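Amidase, hydantoinase/carbamoylase family (Burkholderia ambifaria, PDB 5TP4) probably hydrolyses the carbon-nitrogen bond of N-carbamoyl-L-amino acids, as a zinc-dependent amidase of the peptidase M20 family. Local coordinates at residues T33-V38 with Q96-R101; R40-D45 with H92-P97. All blocks are in the same frame, centred on the assembly; numbering follows the deposited sequence.

Interaction 1. Residues T33-V38 with Q96-R101; sequences TPRGGV and QPEGGR. With EDO (1,2-ethanediol), chain V.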
# COMPACT_ATOMS: atom_id res chain seq x y z
N THR B 33 -22.72 -19.57 10.66
CA THR B 33 -22.67 -18.11 10.54
C THR B 33 -23.72 -17.63 9.54
O THR B 33 -24.15 -18.39 8.67
CB THR B 33 -21.30 -17.64 10.04
OG1 THR B 33 -21.13 -18.05 8.67
CG2 THR B 33 -20.15 -18.19 10.90
N PRO B 34 -24.13 -16.35 9.62
CA PRO B 34 -25.12 -15.82 8.67
C PRO B 34 -24.76 -16.00 7.20
O PRO B 34 -25.67 -16.12 6.37
CB PRO B 34 -25.20 -14.34 9.05
CG PRO B 34 -24.83 -14.29 10.50
CD PRO B 34 -23.79 -15.36 10.67
N ARG B 35 -23.48 -16.00 6.85
CA ARG B 35 -23.07 -16.15 5.46
C ARG B 35 -23.04 -17.60 5.01
O ARG B 35 -22.71 -17.87 3.85
CB ARG B 35 -21.70 -15.51 5.24
CG ARG B 35 -21.71 -13.98 5.35
CD ARG B 35 -20.46 -13.35 4.73
NE ARG B 35 -19.24 -13.56 5.52
CZ ARG B 35 -18.72 -12.66 6.35
NH1 ARG B 35 -17.61 -12.94 7.02
NH2 ARG B 35 -19.31 -11.48 6.51
N GLY B 36 -23.36 -18.55 5.89
CA GLY B 36 -23.37 -19.94 5.51
C GLY B 36 -22.10 -20.68 5.81
O GLY B 36 -21.93 -21.81 5.33
N GLY B 37 -21.20 -20.07 6.59
CA GLY B 37 -19.97 -20.70 7.03
C GLY B 37 -20.09 -21.19 8.46
O GLY B 37 -21.19 -21.43 8.97
N VAL B 38 -18.95 -21.34 9.11
CA VAL B 38 -18.88 -21.96 10.42
C VAL B 38 -17.92 -21.16 11.27
O VAL B 38 -16.80 -20.85 10.83
CB VAL B 38 -18.43 -23.43 10.32
CG1 VAL B 38 -18.21 -24.05 11.72
CG2 VAL B 38 -19.43 -24.26 9.51
N GLN B 96 -11.50 -20.78 11.54
CA GLN B 96 -11.27 -19.34 11.48
C GLN B 96 -12.53 -18.61 11.94
O GLN B 96 -13.59 -19.22 12.12
CB GLN B 96 -10.91 -18.95 10.05
CG GLN B 96 -9.54 -19.42 9.63
CD GLN B 96 -8.45 -18.57 10.25
OE1 GLN B 96 -8.59 -17.35 10.38
NE2 GLN B 96 -7.36 -19.21 10.65
N PRO B 97 -12.45 -17.28 12.14
CA PRO B 97 -13.66 -16.51 12.46
C PRO B 97 -14.81 -16.73 11.49
O PRO B 97 -15.98 -16.74 11.90
CB PRO B 97 -13.16 -15.06 12.41
CG PRO B 97 -11.77 -15.16 12.88
CD PRO B 97 -11.24 -16.45 12.29
N GLU B 98 -14.51 -16.86 10.21
CA GLU B 98 -15.49 -17.17 9.17
C GLU B 98 -14.96 -18.38 8.41
O GLU B 98 -14.37 -18.25 7.34
CB GLU B 98 -15.72 -15.96 8.28
CG GLU B 98 -16.78 -16.17 7.22
CD GLU B 98 -18.17 -16.37 7.80
OE1 GLU B 98 -18.61 -15.54 8.63
OE2 GLU B 98 -18.82 -17.36 7.42
N GLY B 99 -15.17 -19.58 8.98
CA GLY B 99 -14.59 -20.78 8.41
C GLY B 99 -15.51 -21.44 7.40
O GLY B 99 -16.71 -21.18 7.33
N GLY B 100 -14.92 -22.29 6.56
CA GLY B 100 -15.72 -23.09 5.66
C GLY B 100 -16.26 -24.35 6.32
O GLY B 100 -15.87 -24.73 7.43
N ARG B 101 -17.19 -24.98 5.62
CA ARG B 101 -17.85 -26.18 6.13
C ARG B 101 -17.05 -27.45 5.92
O ARG B 101 -17.49 -28.52 6.36
CB ARG B 101 -19.23 -26.30 5.47
CG ARG B 101 -20.17 -25.16 5.86
CD ARG B 101 -21.58 -25.32 5.28
NE ARG B 101 -21.53 -25.71 3.87
CZ ARG B 101 -21.36 -24.87 2.86
NH1 ARG B 101 -21.22 -23.57 3.10
NH2 ARG B 101 -21.33 -25.32 1.62
C1 EDO V . -21.37 -29.74 4.34
O1 EDO V . -22.13 -28.68 3.74
C2 EDO V . -21.62 -31.05 3.58
O2 EDO V . -22.89 -31.59 3.96
O HOH W 1 -21.37 -14.71 8.41

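Interaction 2. Residues R40-D45 with H92-P97; sequences RLALTD and HLDTQP. With ZN (zinc ion), chain P.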
# COMPACT_ATOMS: atom_id res chain seq x y z
N ARG B 40 -16.37 -21.85 14.87
CA ARG B 40 -16.07 -22.57 16.10
C ARG B 40 -14.62 -22.23 16.45
O ARG B 40 -13.71 -23.04 16.29
CB ARG B 40 -16.30 -24.08 15.96
CG ARG B 40 -17.76 -24.47 15.70
CD ARG B 40 -17.97 -26.01 15.84
NE ARG B 40 -17.10 -26.81 14.96
CZ ARG B 40 -17.44 -27.24 13.74
NH1 ARG B 40 -18.62 -26.94 13.22
NH2 ARG B 40 -16.57 -27.95 13.02
N LEU B 41 -14.41 -21.02 16.96
CA LEU B 41 -13.07 -20.64 17.41
C LEU B 41 -12.63 -21.52 18.57
O LEU B 41 -13.41 -21.85 19.47
CB LEU B 41 -13.07 -19.15 17.82
CG LEU B 41 -13.03 -18.21 16.62
CD1 LEU B 41 -13.42 -16.79 17.01
CD2 LEU B 41 -11.65 -18.22 16.02
N ALA B 42 -11.35 -21.92 18.54
CA ALA B 42 -10.83 -22.89 19.49
C ALA B 42 -11.22 -22.57 20.93
O ALA B 42 -11.03 -21.45 21.42
CB ALA B 42 -9.31 -22.96 19.34
N LEU B 43 -11.79 -23.57 21.60
CA LEU B 43 -12.11 -23.57 23.03
C LEU B 43 -13.21 -22.59 23.42
O LEU B 43 -13.41 -22.35 24.62
CB LEU B 43 -10.86 -23.33 23.90
CG LEU B 43 -9.74 -24.30 23.49
CD1 LEU B 43 -8.49 -24.11 24.39
CD2 LEU B 43 -10.17 -25.77 23.53
N THR B 44 -13.94 -22.02 22.46
CA THR B 44 -15.17 -21.32 22.78
C THR B 44 -16.29 -22.33 22.98
O THR B 44 -16.12 -23.52 22.74
CB THR B 44 -15.55 -20.35 21.66
OG1 THR B 44 -15.74 -21.08 20.44
CG2 THR B 44 -14.47 -19.28 21.48
N ASP B 45 -17.44 -21.83 23.46
CA ASP B 45 -18.62 -22.68 23.64
C ASP B 45 -18.97 -23.45 22.36
O ASP B 45 -19.26 -24.65 22.42
CB ASP B 45 -19.82 -21.84 24.08
CG ASP B 45 -19.74 -21.42 25.54
OD1 ASP B 45 -18.94 -21.98 26.31
OD2 ASP B 45 -20.52 -20.52 25.93
N HIS B 92 -8.86 -31.22 12.32
CA HIS B 92 -9.26 -30.31 13.39
C HIS B 92 -10.69 -29.83 13.21
O HIS B 92 -11.13 -29.57 12.09
CB HIS B 92 -8.33 -29.09 13.44
CG HIS B 92 -8.42 -28.22 12.23
ND1 HIS B 92 -9.21 -27.09 12.17
CD2 HIS B 92 -7.83 -28.32 11.01
CE1 HIS B 92 -9.09 -26.53 10.98
NE2 HIS B 92 -8.27 -27.26 10.26
N LEU B 93 -11.39 -29.66 14.34
CA LEU B 93 -12.77 -29.18 14.32
C LEU B 93 -12.86 -27.67 14.49
O LEU B 93 -13.90 -27.10 14.15
CB LEU B 93 -13.58 -29.87 15.42
CG LEU B 93 -13.83 -31.36 15.15
CD1 LEU B 93 -14.40 -32.02 16.40
CD2 LEU B 93 -14.75 -31.57 13.94
N ASP B 94 -11.80 -27.01 14.97
CA ASP B 94 -11.90 -25.57 15.14
C ASP B 94 -11.76 -24.84 13.80
O ASP B 94 -11.31 -25.40 12.79
CB ASP B 94 -10.85 -25.07 16.16
CG ASP B 94 -9.42 -25.11 15.63
OD1 ASP B 94 -8.90 -26.22 15.35
OD2 ASP B 94 -8.79 -24.02 15.54
N THR B 95 -12.17 -23.57 13.78
CA THR B 95 -12.27 -22.81 12.53
C THR B 95 -11.64 -21.44 12.69
O THR B 95 -11.36 -20.96 13.79
CB THR B 95 -13.73 -22.61 12.09
OG1 THR B 95 -14.38 -21.71 13.02
CG2 THR B 95 -14.49 -23.94 12.07
N GLN B 96 -11.50 -20.78 11.54
CA GLN B 96 -11.27 -19.34 11.48
C GLN B 96 -12.53 -18.61 11.94
O GLN B 96 -13.59 -19.22 12.12
CB GLN B 96 -10.91 -18.95 10.05
CG GLN B 96 -9.54 -19.42 9.63
CD GLN B 96 -8.45 -18.57 10.25
OE1 GLN B 96 -8.59 -17.35 10.38
NE2 GLN B 96 -7.36 -19.21 10.65
N PRO B 97 -12.45 -17.28 12.14
CA PRO B 97 -13.66 -16.51 12.46
C PRO B 97 -14.81 -16.73 11.49
O PRO B 97 -15.98 -16.74 11.90
CB PRO B 97 -13.16 -15.06 12.41
CG PRO B 97 -11.77 -15.16 12.88
CD PRO B 97 -11.24 -16.45 12.29
ZN ZN P . -7.57 -27.03 7.90
O HOH W 2 -9.95 -21.73 16.01
O HOH W 3 -5.49 -28.17 8.48
O HOH W 4 -6.44 -25.07 7.78

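Interaction 1. Residues T33-V38 with Q96-R101
Glu98 puts its carboxylate against the turn made by Thr33 to Gly36. Its OE2 takes the hydroxyl proton of Thr33 OG1 on the syn lone pair, at 2.7 Å. The other oxygen, OE1, faces Arg35 NH1 at 3.2 Å, yet it lies well out of the guanidinium plane, and the two flat groups are turned 57° against each other. That pair is a salt bridge of charge alone, with no N-H aimed at the oxygen. A water ties the same OE1 to the backbone N of Arg35. Glu98 reaches this spot because its chain folds over at chi2 (65°), bringing the carboxylate back over the turn.

Next to the carboxylate the backbones pair. Val38 and Gly99 form a single antiparallel hydrogen-bonded bridge, with Val38 N to Gly99 O at 2.9 Å and Gly99 N to Val38 O at 2.8 Å. Gly37 CA, one residue earlier, lies 3.3 Å from Gly99 O and packs beside Glu98 OE2. Beyond the bridge along the chain, in the conformer modelled here, one of two, Arg101 NH1 donates to Gly36 O at 2.9 Å, while its CG lies 3.8 Å from Val38 CG2. In this conformer Arg101 NE points at O1 of an ethanediol, probably from the crystallisation liquor, which Trp21 O also binds.

One shell further out, Gly36 N to Thr33 O is the turn's own bond. Gly37 N, just after the turn, donates to Thr33 OG1 at 2.9 Å, making that oxygen both donor and acceptor. Thr33 N and Gly37 O bond as well, and Val38 and Arg101 both rest on Ala28 of helix 17-28. What results is a type I beta turn clasped against the loop between strand 87-91 and helix 105-121, the loop that also carries zinc-binding His92 in this M20-family catalytic domain.

Interaction 2. Residues R40-D45 with H92-P97
Backbone and side chain of Arg40 both hydrogen-bond to the loop of His92 to Pro97. Arg40 N points almost straight at Thr95 OG1 (2.7 Å, 162°), and Thr95 N returns a bond to Arg40 O at 3.0 Å, arriving well above the carbonyl plane. The threonine hydroxyl can accept there because chi1 (69°) sets OG1 between the backbone N and the carbonyl carbon, where it also gives its own proton to Gln96 O. At the other end, the Arg40 chain bends at chi3 and brings NH2 to Leu93 O at 3.0 Å, in the carbonyl plane and on a lone pair. NE adds a weak bond to the same oxygen, and NH1 is held by Ile30 O.

Water 2 bridges the two loops: it accepts from Ala42 N and donates to Asp94 OD2, at 2.6 Å, and to Thr95 O. Asp94 is further gripped from the loop of Glu137 and Glu138, whose backbone amides bind OD1 and OD2 respectively.

The second loop follows strand 87-91 of the M20 catalytic domain and carries a zinc ligand, His92. His92 NE2 binds zinc at 2.5 Å, alongside His198 and two waters. The other ring nitrogen, ND1, makes weak bonds to Asp94 O and OD1, so Asp94 probably helps fix the rotation of the imidazole from the second shell.

Apolar contact is modest. Leu41 CD2 lies 4.1 Å from Pro97 CD, and Ala42 CA meets Asp94 CB at 4.0 Å. The same Leu41 methyl lies against the Thr95 carbonyl oxygen. A CA-H...O contact from Asp94 CA adds to the Thr95 N bond at the same carbonyl, Arg40 O. Within the first loop, Leu41 to Thr44 forms a type II turn; Leu41 O accepts from both Thr44 N and Thr44 OG1, and Thr44 is the N-cap of helix 45-60.

Interactions 1 and 2 are successive holds between the same two loops, with centres about 11 Å apart. The loop after helix 17-28 supplies residues 33-38 and then 40-45, and the loop after strand 87-91 answers in reverse order, with 96-101 and then 92-97. Gln96 and Pro97 belong to both. The two contacts meet where Val38 O of interaction 1 lies 3.4 Å from Thr95 OG1 of interaction 2. Interaction 2 contains the zinc ligand His92, whereas interaction 1 sits nearer the surface. Their shared Gln96 side chain hydrogen-bonds to Glu138 and comes about 5 Å from a second bound zinc, not the one held by His92.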